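Local coordinates for D-methionine-binding lipoprotein MetQ (Escherichia coli, PDB 4YAH), which binds methionine as the substrate-binding lipoprotein of an ATP-driven methionine permease, the MetNIQ ABC transporter, at residues V35-G40 / L63-D68; Y101-V106 / V232-N237; G130-V135 / K178-E183; L154-D159 / D169-P174. All blocks are in the same frame, centred on the assembly; numbering follows the deposited sequence.

In the fold
Contacts 1 and 2 lie on the same six-stranded mixed sheet, their centres about 18 Å apart; contact 3 belongs to the five-stranded sheet across the methionine site, and contact 4 is a separate two-stranded ribbon on the same side of the chain's centre as contact 3. All four are only partly buried, contact 1 lying closest to the chain's centre and contact 4 farthest out. Contacts 1 and 3 are parallel edge pairs with valine-rich packing, contact 1 nearer the bound methionine. Contact 2 is antiparallel and pairs strands far apart in sequence, with an R234-D236 salt bridge beside it. Bulged contact 4 adds water bridges and lysine chains. Its strand 170-172 directly precedes strand 178-182.

Contact 1. Residues V35-G40 / L63-D68; sequences VGVIVG and LVTFND
V37 O receives the amide of F66 at 2.9 Å from N, while the CA-H of T65 makes a longer contact with the same oxygen. Ahead of it V64 N bonds to V35 O and V37 N to V64 O; beyond it V39 N reaches F66 O at 2.9 Å, almost in line with the carbonyl. These bonds set a parallel register, G36 beside V64 and I38 beside F66. The F66 ring, its CG anti to the carbonyl carbon (chi1 -63°), lies edge-on to strand 32-38: CE2 is 3.8 Å from G36 CA, the ring edge lying against the glycine, and V37 O lies in the ring plane. I38 CD1 lies beside F66 CB and comes 3.4 Å from D68 O. V39 crosses T65 and N67 at about right angles, CG1 lying 3.6 Å from T65 CB and CG2 3.5 Å from N67 OD1, an oxygen that is hydrogen-bonded to Q208. The pair forms the two strands of a beta-alpha-beta unit whose connecting helix, 41-57, covers the face of V37, L63 and T65; helix 71-78 packs on F66, I38 touches T204 and Y205 of helix 203-206, and strand 83-88 continues the sheet beyond strand 32-38.

Contact 2. Residues Y101-V106 / V232-N237; sequences YKLVAV and VTREDN
V104 reaches over segment 232-237 from the face it shares with T233. Its CB splits into CG1, 3.4 Å from E235 OE1, and CG2; with CG1 anti to the carbonyl carbon (chi1 -62°), CG2 falls between the backbone N and that carbon, meeting T233 OG1 at 3.8 Å and also approaching R234 O. T233 OG1 donates to R234 O at 2.9 Å, and this hydroxyl also lies 3.6 Å from V106 CG1, the V106 and T233 side chains crossing at about a right angle. V104 and T233 form an antiparallel hydrogen-bonded pair, V104 N to T233 O and T233 N to V104 O, and E235 N extends the ladder to K102 O. Across the sheet L103 CB lies 3.7 Å from V232 CG1, next to L92 of helix 89-99. Past the ladder, R234 NE meets D236 OD2 at 3.0 Å, on the syn side of the carboxylate and within the guanidinium plane, while R234 NH1 bonds to L76 O. E235 pairs with K238. Valine methyls thus pack around a threonine hydroxyl already engaged with its own chain. Across the strands all polar bonds are between backbones, while methyls meet carbons and the T233 and E235 oxygens.

Contact 3. Residues G130-V135 / K178-E183; sequences GSQVAV and KIVELE
Strands 132-135 and 178-182 run side by side as a parallel pair at one edge of the five-stranded sheet in the second lobe of this periplasmic-binding-protein fold, with strand 196-201 on the other flank of strand 132-136. Five backbone bonds stitch them together, from K178 N to S131 O through to L182 N on V135 O. V133 N donates to K178 O at 2.8 Å and V180 N to V133 O along a nearly straight N-H line (176°). On the face carrying Q132, A134 and V180, the small side chain of A134 is a shallow spot into which L182 leans, CD1 settling 3.9 Å from A134 CB; L187 and S190 of helix 187-190 touch both residues. The extended Q132 chain lies slantwise over a V180 methyl: CB, CG and CD all stay within 4.0 Å of V180 CG2. The opposite face is knobbier. V135 CG2 and I179 CG2 abut at 3.7 Å, two branch methyls meeting above the sheet, and I179 CD1 reaches V133 CB at 4.2 Å. Helix 139-151 packs over this face, L142 and S145 on V135, L149 on I179. K178 lies at the exposed edge, its CG 3.8 Å from G130 O, the chain bent about CB-CG and CD-CE. The closest approach of the Q132 side chain is at its end, where OE1 lies 3.5 Å from V180 CG2.

Contact 4. Residues L154-D159 / D169-P174; sequences LIKLKD and DVVENP
A classic beta bulge marks this two-stranded antiparallel ribbon: V171 and E172 both face K156, whose carbonyl O takes two amides, V171 N at 2.8 Å and E172 N at 3.3 Å. K156 N returns a bond to E172 O, and beyond the bulge K158 N bonds to D169 O in its carbonyl plane. The packed side holds I155, L157 and V170. V170 CG2 sits 3.8 Å from L157 CD2, with I155 CD1 a little farther off and crossing V170 at about a right angle. Helix 139-151 backs this cluster, L149 on I155 and L147 on L157, and Q150 OE1 accepts from L157 N. The other side is solvent-exposed and less evenly packed. The side chains of K156 and E172 cross at a slant, CD of K156 3.5 Å from E172 OE1, but the ammonium stays clear of the carboxylate, so their attraction is at most long-range. K158 stretches out, chain extended past CG, and crosses V171 with CG in an unusually close, possibly doubtful, approach to V171 CG1. Its amine does not contact D169; a water bridges K158 NZ to D169 OD1, and D169 OD2 bonds to T166 N. At the far end of the ribbon, where N173 ND2 bonds to L177 O, another water donates to both L154 O and N173 OD1, at 2.7 Å each.

Contact 1. Residues V35-G40 / L63-D68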
loop_
_atom_site.group_PDB
_atom_site.type_symbol
_atom_site.label_atom_id
_atom_site.label_comp_id
_atom_site.label_asym_id
_atom_site.label_seq_id
_atom_site.Cartn_x
_atom_site.Cartn_y
_atom_site.Cartn_z
ATOM N N VAL A 35 -13.657 -10.131 -4.830
ATOM C CA VAL A 35 -12.727 -9.003 -4.715
ATOM C C VAL A 35 -11.478 -9.415 -3.964
ATOM O O VAL A 35 -11.568 -9.915 -2.848
ATOM C CB VAL A 35 -13.361 -7.812 -4.002
ATOM C CG1 VAL A 35 -12.424 -6.610 -4.038
ATOM C CG2 VAL A 35 -14.700 -7.435 -4.646
ATOM N N GLY A 36 -10.320 -9.205 -4.587
ATOM C CA GLY A 36 -9.050 -9.513 -3.952
ATOM C C GLY A 36 -8.568 -8.406 -3.036
ATOM O O GLY A 36 -8.541 -7.237 -3.421
ATOM N N VAL A 37 -8.183 -8.789 -1.822
ATOM C CA VAL A 37 -7.721 -7.870 -0.782
ATOM C C VAL A 37 -6.543 -8.491 -0.052
ATOM O O VAL A 37 -6.291 -9.693 -0.184
ATOM C CB VAL A 37 -8.844 -7.522 0.229
ATOM C CG1 VAL A 37 -10.038 -6.926 -0.507
ATOM C CG2 VAL A 37 -9.299 -8.738 1.004
ATOM N N ILE A 38 -5.821 -7.677 0.717
ATOM C CA ILE A 38 -4.660 -8.182 1.457
ATOM C C ILE A 38 -5.028 -8.502 2.908
ATOM O O ILE A 38 -5.740 -7.726 3.562
ATOM C CB ILE A 38 -3.500 -7.175 1.462
ATOM C CG1 ILE A 38 -3.258 -6.604 0.067
ATOM C CG2 ILE A 38 -2.233 -7.848 2.003
ATOM C CD1 ILE A 38 -2.885 -7.629 -0.970
ATOM N N VAL A 39 -4.521 -9.626 3.421
ATOM C CA VAL A 39 -4.814 -10.019 4.791
ATOM C C VAL A 39 -4.307 -8.984 5.772
ATOM O O VAL A 39 -3.345 -8.275 5.503
ATOM C CB VAL A 39 -4.196 -11.389 5.150
ATOM C CG1 VAL A 39 -4.755 -12.447 4.283
ATOM C CG2 VAL A 39 -2.707 -11.374 4.989
ATOM N N GLY A 40 -4.982 -8.897 6.909
ATOM C CA GLY A 40 -4.630 -7.932 7.930
ATOM C C GLY A 40 -5.699 -6.871 7.992
ATOM O O GLY A 40 -6.868 -7.133 7.689
ATOM N N LEU A 63 -14.681 -12.030 -0.481
ATOM C CA LEU A 63 -13.310 -11.549 -0.376
ATOM C C LEU A 63 -12.347 -12.702 -0.615
ATOM O O LEU A 63 -12.482 -13.778 -0.020
ATOM C CB LEU A 63 -13.070 -10.911 0.987
ATOM C CG LEU A 63 -14.006 -9.745 1.313
ATOM C CD1 LEU A 63 -13.739 -9.230 2.714
ATOM C CD2 LEU A 63 -13.887 -8.607 0.276
ATOM N N VAL A 64 -11.427 -12.503 -1.548
ATOM C CA VAL A 64 -10.353 -13.442 -1.796
ATOM C C VAL A 64 -9.099 -12.804 -1.250
ATOM O O VAL A 64 -8.747 -11.709 -1.673
ATOM C CB VAL A 64 -10.196 -13.742 -3.288
ATOM C CG1 VAL A 64 -9.083 -14.738 -3.542
ATOM C CG2 VAL A 64 -11.515 -14.281 -3.862
ATOM N N THR A 65 -8.430 -13.474 -0.310
ATOM C CA THR A 65 -7.327 -12.835 0.397
ATOM C C THR A 65 -5.979 -13.248 -0.159
ATOM O O THR A 65 -5.785 -14.383 -0.608
ATOM C CB THR A 65 -7.357 -13.140 1.905
ATOM O OG1 THR A 65 -7.225 -14.552 2.129
ATOM C CG2 THR A 65 -8.633 -12.635 2.534
ATOM N N PHE A 66 -5.060 -12.287 -0.118
ATOM C CA PHE A 66 -3.690 -12.431 -0.599
ATOM C C PHE A 66 -2.767 -11.857 0.470
ATOM O O PHE A 66 -3.222 -11.103 1.329
ATOM C CB PHE A 66 -3.481 -11.677 -1.923
ATOM C CG PHE A 66 -4.318 -12.190 -3.058
ATOM C CD1 PHE A 66 -3.808 -13.133 -3.930
ATOM C CD2 PHE A 66 -5.613 -11.736 -3.246
ATOM C CE1 PHE A 66 -4.588 -13.617 -4.978
ATOM C CE2 PHE A 66 -6.392 -12.219 -4.277
ATOM C CZ PHE A 66 -5.877 -13.152 -5.145
ATOM N N ASN A 67 -1.490 -12.210 0.423
ATOM C CA ASN A 67 -0.487 -11.556 1.261
ATOM C C ASN A 67 0.713 -11.142 0.431
ATOM O O ASN A 67 1.851 -11.221 0.874
ATOM C CB ASN A 67 -0.034 -12.458 2.405
ATOM C CG ASN A 67 0.754 -11.696 3.446
ATOM O OD1 ASN A 67 0.428 -10.555 3.753
ATOM N ND2 ASN A 67 1.819 -12.306 3.961
ATOM N N ASP A 68 0.453 -10.688 -0.783
ATOM C CA ASP A 68 1.495 -10.151 -1.630
ATOM C C ASP A 68 0.871 -9.186 -2.612
ATOM O O ASP A 68 -0.359 -9.097 -2.714
ATOM C CB ASP A 68 2.215 -11.262 -2.374
ATOM C CG ASP A 68 1.425 -11.745 -3.584
ATOM O OD1 ASP A 68 0.349 -12.332 -3.371
ATOM O OD2 ASP A 68 1.866 -11.520 -4.731
#

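Contact 2. Residues Y101-V106 / V232-N237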
loop_
_atom_site.group_PDB
_atom_site.type_symbol
_atom_site.label_atom_id
_atom_site.label_comp_id
_atom_site.label_asym_id
_atom_site.label_seq_id
_atom_site.Cartn_x
_atom_site.Cartn_y
_atom_site.Cartn_z
ATOM N N TYR A 101 -0.935 -6.059 -18.486
ATOM C CA TYR A 101 -2.354 -6.205 -18.138
ATOM C C TYR A 101 -3.195 -5.068 -18.709
ATOM O O TYR A 101 -2.684 -3.978 -18.957
ATOM C CB TYR A 101 -2.568 -6.204 -16.626
ATOM C CG TYR A 101 -1.793 -7.197 -15.824
ATOM C CD1 TYR A 101 -1.704 -8.524 -16.213
ATOM C CD2 TYR A 101 -1.170 -6.803 -14.640
ATOM C CE1 TYR A 101 -1.006 -9.445 -15.442
ATOM C CE2 TYR A 101 -0.468 -7.711 -13.866
ATOM C CZ TYR A 101 -0.397 -9.030 -14.274
ATOM O OH TYR A 101 0.298 -9.939 -13.522
ATOM N N LYS A 102 -4.492 -5.327 -18.884
ATOM C CA LYS A 102 -5.443 -4.276 -19.246
ATOM C C LYS A 102 -6.397 -4.037 -18.076
ATOM O O LYS A 102 -7.534 -4.508 -18.053
ATOM C CB LYS A 102 -6.202 -4.659 -20.527
ATOM C CG LYS A 102 -5.290 -4.784 -21.753
ATOM C CD LYS A 102 -4.519 -3.494 -22.028
ATOM C CE LYS A 102 -3.726 -3.569 -23.324
ATOM N NZ LYS A 102 -4.601 -3.699 -24.523
ATOM N N LEU A 103 -5.889 -3.314 -17.084
ATOM C CA LEU A 103 -6.631 -3.038 -15.870
ATOM C C LEU A 103 -6.867 -1.565 -15.751
ATOM O O LEU A 103 -6.079 -0.768 -16.259
ATOM C CB LEU A 103 -5.879 -3.506 -14.634
ATOM C CG LEU A 103 -5.288 -4.903 -14.676
ATOM C CD1 LEU A 103 -4.561 -5.206 -13.382
ATOM C CD2 LEU A 103 -6.357 -5.948 -14.926
ATOM N N VAL A 104 -7.921 -1.217 -15.028
ATOM C CA VAL A 104 -8.288 0.172 -14.831
ATOM C C VAL A 104 -8.850 0.415 -13.437
ATOM O O VAL A 104 -9.452 -0.476 -12.812
ATOM C CB VAL A 104 -9.319 0.646 -15.874
ATOM C CG1 VAL A 104 -8.742 0.559 -17.282
ATOM C CG2 VAL A 104 -10.592 -0.151 -15.772
ATOM N N ALA A 105 -8.627 1.637 -12.952
ATOM C CA ALA A 105 -9.160 2.069 -11.675
ATOM C C ALA A 105 -10.618 2.460 -11.819
ATOM O O ALA A 105 -10.976 3.186 -12.745
ATOM C CB ALA A 105 -8.356 3.250 -11.147
ATOM N N VAL A 106 -11.450 2.005 -10.889
ATOM C CA VAL A 106 -12.864 2.333 -10.889
ATOM C C VAL A 106 -13.272 3.075 -9.631
ATOM O O VAL A 106 -14.446 3.366 -9.423
ATOM C CB VAL A 106 -13.751 1.059 -11.050
ATOM C CG1 VAL A 106 -13.488 0.404 -12.413
ATOM C CG2 VAL A 106 -13.520 0.061 -9.918
ATOM N N VAL A 232 -9.674 -1.744 -8.537
ATOM C CA VAL A 232 -9.234 -1.975 -9.897
ATOM C C VAL A 232 -9.937 -3.186 -10.495
ATOM O O VAL A 232 -10.125 -4.200 -9.817
ATOM C CB VAL A 232 -7.726 -2.183 -9.929
ATOM C CG1 VAL A 232 -7.250 -2.583 -11.289
ATOM C CG2 VAL A 232 -7.038 -0.902 -9.516
ATOM N N THR A 233 -10.308 -3.062 -11.771
ATOM C CA THR A 233 -10.925 -4.155 -12.527
ATOM C C THR A 233 -10.199 -4.331 -13.842
ATOM O O THR A 233 -9.270 -3.594 -14.148
ATOM C CB THR A 233 -12.408 -3.898 -12.844
ATOM O OG1 THR A 233 -12.515 -2.817 -13.782
ATOM C CG2 THR A 233 -13.191 -3.573 -11.591
ATOM N N ARG A 234 -10.662 -5.283 -14.650
ATOM C CA ARG A 234 -10.209 -5.356 -16.029
ATOM C C ARG A 234 -10.939 -4.282 -16.831
ATOM O O ARG A 234 -11.979 -3.780 -16.417
ATOM C CB ARG A 234 -10.475 -6.735 -16.636
ATOM C CG ARG A 234 -9.728 -7.886 -15.967
ATOM C CD ARG A 234 -10.094 -9.203 -16.636
ATOM N NE ARG A 234 -11.534 -9.410 -16.571
ATOM C CZ ARG A 234 -12.184 -9.892 -15.515
ATOM N NH1 ARG A 234 -11.524 -10.251 -14.413
ATOM N NH2 ARG A 234 -13.504 -10.013 -15.560
ATOM N N GLU A 235 -10.370 -3.917 -17.966
ATOM C CA GLU A 235 -11.050 -3.030 -18.901
ATOM C C GLU A 235 -12.429 -3.587 -19.241
ATOM O O GLU A 235 -13.407 -2.829 -19.323
ATOM C CB GLU A 235 -10.203 -2.854 -20.160
ATOM C CG GLU A 235 -10.881 -2.101 -21.309
ATOM C CD GLU A 235 -11.171 -0.643 -20.990
ATOM O OE1 GLU A 235 -10.431 -0.049 -20.170
ATOM O OE2 GLU A 235 -12.138 -0.091 -21.563
ATOM N N ASP A 236 -12.521 -4.902 -19.422
ATOM C CA ASP A 236 -13.767 -5.485 -19.925
ATOM C C ASP A 236 -14.914 -5.456 -18.911
ATOM O O ASP A 236 -16.067 -5.531 -19.318
ATOM C CB ASP A 236 -13.549 -6.934 -20.421
ATOM C CG ASP A 236 -13.063 -7.890 -19.326
ATOM O OD1 ASP A 236 -13.876 -8.318 -18.480
ATOM O OD2 ASP A 236 -11.871 -8.236 -19.341
ATOM N N ASN A 237 -14.639 -5.357 -17.606
ATOM C CA ASN A 237 -15.735 -5.361 -16.632
ATOM C C ASN A 237 -15.792 -4.109 -15.765
ATOM O O ASN A 237 -16.487 -4.083 -14.748
ATOM C CB ASN A 237 -15.664 -6.624 -15.761
ATOM C CG ASN A 237 -14.515 -6.608 -14.793
ATOM O OD1 ASN A 237 -13.410 -6.166 -15.124
ATOM N ND2 ASN A 237 -14.769 -7.081 -13.592
#

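Contact 3. Residues G130-V135 / K178-E183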
loop_
_atom_site.group_PDB
_atom_site.type_symbol
_atom_site.label_atom_id
_atom_site.label_comp_id
_atom_site.label_asym_id
_atom_site.label_seq_id
_atom_site.Cartn_x
_atom_site.Cartn_y
_atom_site.Cartn_z
ATOM N N GLY A 130 26.677 2.984 8.410
ATOM C CA GLY A 130 26.733 1.636 7.871
ATOM C C GLY A 130 25.483 0.819 8.122
ATOM O O GLY A 130 25.442 -0.365 7.787
ATOM N N SER A 131 24.461 1.436 8.707
ATOM C CA SER A 131 23.253 0.709 9.060
ATOM C C SER A 131 22.541 0.226 7.811
ATOM O O SER A 131 22.519 0.926 6.797
ATOM C CB SER A 131 22.310 1.584 9.870
ATOM O OG SER A 131 22.730 1.698 11.213
ATOM N N GLN A 132 21.958 -0.964 7.889
ATOM C CA GLN A 132 21.067 -1.420 6.823
ATOM C C GLN A 132 19.671 -0.852 7.033
ATOM O O GLN A 132 19.126 -0.871 8.147
ATOM C CB GLN A 132 21.029 -2.938 6.762
ATOM C CG GLN A 132 22.348 -3.556 6.309
ATOM C CD GLN A 132 22.291 -5.059 6.265
ATOM O OE1 GLN A 132 21.216 -5.640 6.131
ATOM N NE2 GLN A 132 23.445 -5.701 6.401
ATOM N N VAL A 133 19.097 -0.356 5.943
ATOM C CA VAL A 133 17.767 0.219 5.951
ATOM C C VAL A 133 16.949 -0.551 4.930
ATOM O O VAL A 133 17.302 -0.561 3.758
ATOM C CB VAL A 133 17.787 1.719 5.603
ATOM C CG1 VAL A 133 16.373 2.272 5.540
ATOM C CG2 VAL A 133 18.635 2.472 6.635
ATOM N N ALA A 134 15.878 -1.199 5.379
ATOM C CA ALA A 134 15.072 -2.038 4.497
ATOM C C ALA A 134 13.962 -1.217 3.856
ATOM O O ALA A 134 13.327 -0.388 4.526
ATOM C CB ALA A 134 14.499 -3.223 5.258
ATOM N N VAL A 135 13.739 -1.460 2.568
ATOM C CA VAL A 135 12.675 -0.822 1.822
ATOM C C VAL A 135 12.031 -1.829 0.865
ATOM O O VAL A 135 12.647 -2.830 0.492
ATOM C CB VAL A 135 13.188 0.374 1.009
ATOM C CG1 VAL A 135 13.811 1.427 1.925
ATOM C CG2 VAL A 135 14.205 -0.096 -0.025
ATOM N N LYS A 178 23.144 1.368 4.022
ATOM C CA LYS A 178 23.044 0.316 3.034
ATOM C C LYS A 178 21.563 0.046 2.829
ATOM O O LYS A 178 20.879 -0.407 3.741
ATOM C CB LYS A 178 23.758 -0.956 3.489
ATOM C CG LYS A 178 25.175 -0.734 3.994
ATOM C CD LYS A 178 26.075 -0.173 2.910
ATOM C CE LYS A 178 27.522 -0.063 3.381
ATOM N NZ LYS A 178 28.135 -1.405 3.595
ATOM N N ILE A 179 21.074 0.341 1.636
ATOM C CA ILE A 179 19.671 0.148 1.325
ATOM C C ILE A 179 19.468 -1.309 0.946
ATOM O O ILE A 179 20.111 -1.811 0.029
ATOM C CB ILE A 179 19.206 1.074 0.180
ATOM C CG1 ILE A 179 19.536 2.529 0.509
ATOM C CG2 ILE A 179 17.720 0.899 -0.068
ATOM C CD1 ILE A 179 18.837 3.044 1.721
ATOM N N VAL A 180 18.588 -1.985 1.682
ATOM C CA VAL A 180 18.306 -3.400 1.480
ATOM C C VAL A 180 16.900 -3.536 0.913
ATOM O O VAL A 180 15.937 -3.251 1.598
ATOM C CB VAL A 180 18.430 -4.176 2.790
ATOM C CG1 VAL A 180 17.995 -5.612 2.606
ATOM C CG2 VAL A 180 19.865 -4.127 3.265
ATOM N N GLU A 181 16.801 -3.969 -0.342
ATOM C CA GLU A 181 15.512 -4.064 -1.017
ATOM C C GLU A 181 14.896 -5.428 -0.784
ATOM O O GLU A 181 15.512 -6.440 -1.090
ATOM C CB GLU A 181 15.673 -3.807 -2.514
ATOM C CG GLU A 181 16.320 -2.480 -2.817
ATOM C CD GLU A 181 16.522 -2.232 -4.302
ATOM O OE1 GLU A 181 15.763 -2.801 -5.116
ATOM O OE2 GLU A 181 17.447 -1.467 -4.650
ATOM N N LEU A 182 13.679 -5.447 -0.239
ATOM C CA LEU A 182 12.985 -6.698 0.090
ATOM C C LEU A 182 11.594 -6.699 -0.500
ATOM O O LEU A 182 11.007 -5.650 -0.746
ATOM C CB LEU A 182 12.878 -6.893 1.609
ATOM C CG LEU A 182 14.204 -6.866 2.369
ATOM C CD1 LEU A 182 13.956 -6.850 3.875
ATOM C CD2 LEU A 182 15.064 -8.048 1.947
ATOM N N GLU A 183 11.050 -7.887 -0.708
ATOM C CA GLU A 183 9.643 -8.002 -1.075
ATOM C C GLU A 183 8.775 -7.373 0.020
ATOM O O GLU A 183 8.985 -7.643 1.203
ATOM C CB GLU A 183 9.270 -9.473 -1.274
ATOM C CG GLU A 183 10.060 -10.174 -2.385
ATOM C CD GLU A 183 9.534 -9.867 -3.777
ATOM O OE1 GLU A 183 8.304 -9.698 -3.924
ATOM O OE2 GLU A 183 10.350 -9.797 -4.727
#

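Contact 4. Residues L154-D159 / D169-P174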
loop_
_atom_site.group_PDB
_atom_site.type_symbol
_atom_site.label_atom_id
_atom_site.label_comp_id
_atom_site.label_asym_id
_atom_site.label_seq_id
_atom_site.Cartn_x
_atom_site.Cartn_y
_atom_site.Cartn_z
ATOM N N LEU A 154 18.237 11.912 5.190
ATOM C CA LEU A 154 19.237 10.866 5.307
ATOM C C LEU A 154 20.041 10.710 4.022
ATOM O O LEU A 154 21.226 10.376 4.061
ATOM C CB LEU A 154 18.578 9.548 5.681
ATOM C CG LEU A 154 18.027 9.489 7.106
ATOM C CD1 LEU A 154 17.202 8.244 7.307
ATOM C CD2 LEU A 154 19.153 9.503 8.123
ATOM N N ILE A 155 19.404 10.979 2.890
ATOM C CA ILE A 155 20.051 10.850 1.595
ATOM C C ILE A 155 19.633 12.003 0.698
ATOM O O ILE A 155 18.653 12.707 0.975
ATOM C CB ILE A 155 19.688 9.521 0.885
ATOM C CG1 ILE A 155 18.180 9.460 0.623
ATOM C CG2 ILE A 155 20.143 8.342 1.702
ATOM C CD1 ILE A 155 17.716 8.188 -0.084
ATOM N N LYS A 156 20.365 12.188 -0.392
ATOM C CA LYS A 156 19.934 13.084 -1.447
ATOM C C LYS A 156 19.952 12.328 -2.759
ATOM O O LYS A 156 20.863 11.535 -3.021
ATOM C CB LYS A 156 20.819 14.334 -1.526
ATOM C CG LYS A 156 20.312 15.362 -2.539
ATOM C CD LYS A 156 21.104 16.661 -2.477
ATOM C CE LYS A 156 21.095 17.379 -3.822
ATOM N NZ LYS A 156 19.768 17.317 -4.515
ATOM N N LEU A 157 18.928 12.573 -3.562
ATOM C CA LEU A 157 18.772 11.942 -4.860
ATOM C C LEU A 157 19.070 12.902 -6.007
ATOM O O LEU A 157 18.936 14.124 -5.871
ATOM C CB LEU A 157 17.357 11.416 -5.030
ATOM C CG LEU A 157 16.862 10.446 -3.962
ATOM C CD1 LEU A 157 15.383 10.254 -4.169
ATOM C CD2 LEU A 157 17.620 9.135 -4.050
ATOM N N LYS A 158 19.445 12.318 -7.138
ATOM C CA LYS A 158 19.626 13.056 -8.387
ATOM C C LYS A 158 18.380 13.840 -8.759
ATOM O O LYS A 158 17.261 13.471 -8.407
ATOM C CB LYS A 158 19.961 12.105 -9.534
ATOM C CG LYS A 158 21.378 11.596 -9.555
ATOM C CD LYS A 158 21.642 10.800 -10.829
ATOM C CE LYS A 158 22.969 10.061 -10.752
ATOM N NZ LYS A 158 23.319 9.395 -12.037
ATOM N N ASP A 159 18.568 14.917 -9.505
ATOM C CA ASP A 159 17.430 15.657 -10.020
ATOM C C ASP A 159 16.718 14.849 -11.097
ATOM O O ASP A 159 17.315 13.974 -11.740
ATOM C CB ASP A 159 17.881 17.012 -10.561
ATOM C CG ASP A 159 18.574 17.856 -9.502
ATOM O OD1 ASP A 159 18.227 17.728 -8.305
ATOM O OD2 ASP A 159 19.470 18.645 -9.868
ATOM N N ASP A 169 20.390 6.349 -7.940
ATOM C CA ASP A 169 20.165 7.797 -7.937
ATOM C C ASP A 169 20.583 8.491 -6.631
ATOM O O ASP A 169 20.408 9.695 -6.486
ATOM C CB ASP A 169 18.695 8.092 -8.204
ATOM C CG ASP A 169 18.270 7.700 -9.611
ATOM O OD1 ASP A 169 18.987 8.077 -10.565
ATOM O OD2 ASP A 169 17.229 7.018 -9.766
ATOM N N VAL A 170 21.113 7.732 -5.680
ATOM C CA VAL A 170 21.550 8.309 -4.420
ATOM C C VAL A 170 22.872 9.002 -4.667
ATOM O O VAL A 170 23.843 8.354 -5.067
ATOM C CB VAL A 170 21.695 7.261 -3.325
ATOM C CG1 VAL A 170 22.349 7.870 -2.063
ATOM C CG2 VAL A 170 20.342 6.693 -2.991
ATOM N N VAL A 171 22.908 10.309 -4.417
ATOM C CA VAL A 171 24.120 11.094 -4.666
ATOM C C VAL A 171 24.784 11.606 -3.394
ATOM O O VAL A 171 25.955 11.975 -3.424
ATOM C CB VAL A 171 23.829 12.284 -5.601
ATOM C CG1 VAL A 171 23.469 11.763 -6.972
ATOM C CG2 VAL A 171 22.715 13.172 -5.069
ATOM N N GLU A 172 24.039 11.639 -2.293
ATOM C CA GLU A 172 24.598 11.904 -0.977
ATOM C C GLU A 172 24.046 10.878 -0.000
ATOM O O GLU A 172 22.850 10.555 -0.021
ATOM C CB GLU A 172 24.279 13.318 -0.495
ATOM C CG GLU A 172 24.793 14.424 -1.412
ATOM C CD GLU A 172 24.398 15.797 -0.919
ATOM O OE1 GLU A 172 24.490 16.765 -1.710
ATOM O OE2 GLU A 172 23.994 15.903 0.262
ATOM N N ASN A 173 24.936 10.364 0.831
ATOM C CA ASN A 173 24.610 9.324 1.796
ATOM C C ASN A 173 25.684 9.383 2.874
ATOM O O ASN A 173 26.539 8.504 2.970
ATOM C CB ASN A 173 24.552 7.970 1.101
ATOM C CG ASN A 173 24.222 6.822 2.048
ATOM O OD1 ASN A 173 23.773 7.019 3.183
ATOM N ND2 ASN A 173 24.442 5.602 1.568
ATOM N N PRO A 174 25.642 10.441 3.687
ATOM C CA PRO A 174 26.756 10.697 4.620
ATOM C C PRO A 174 26.946 9.647 5.717
ATOM O O PRO A 174 28.066 9.482 6.199
ATOM C CB PRO A 174 26.396 12.059 5.224
ATOM C CG PRO A 174 24.959 12.267 4.949
ATOM C CD PRO A 174 24.659 11.538 3.684
HETATM O O HOH W 1 23.161 8.789 5.125
HETATM O O HOH W 2 21.688 7.394 -11.823
#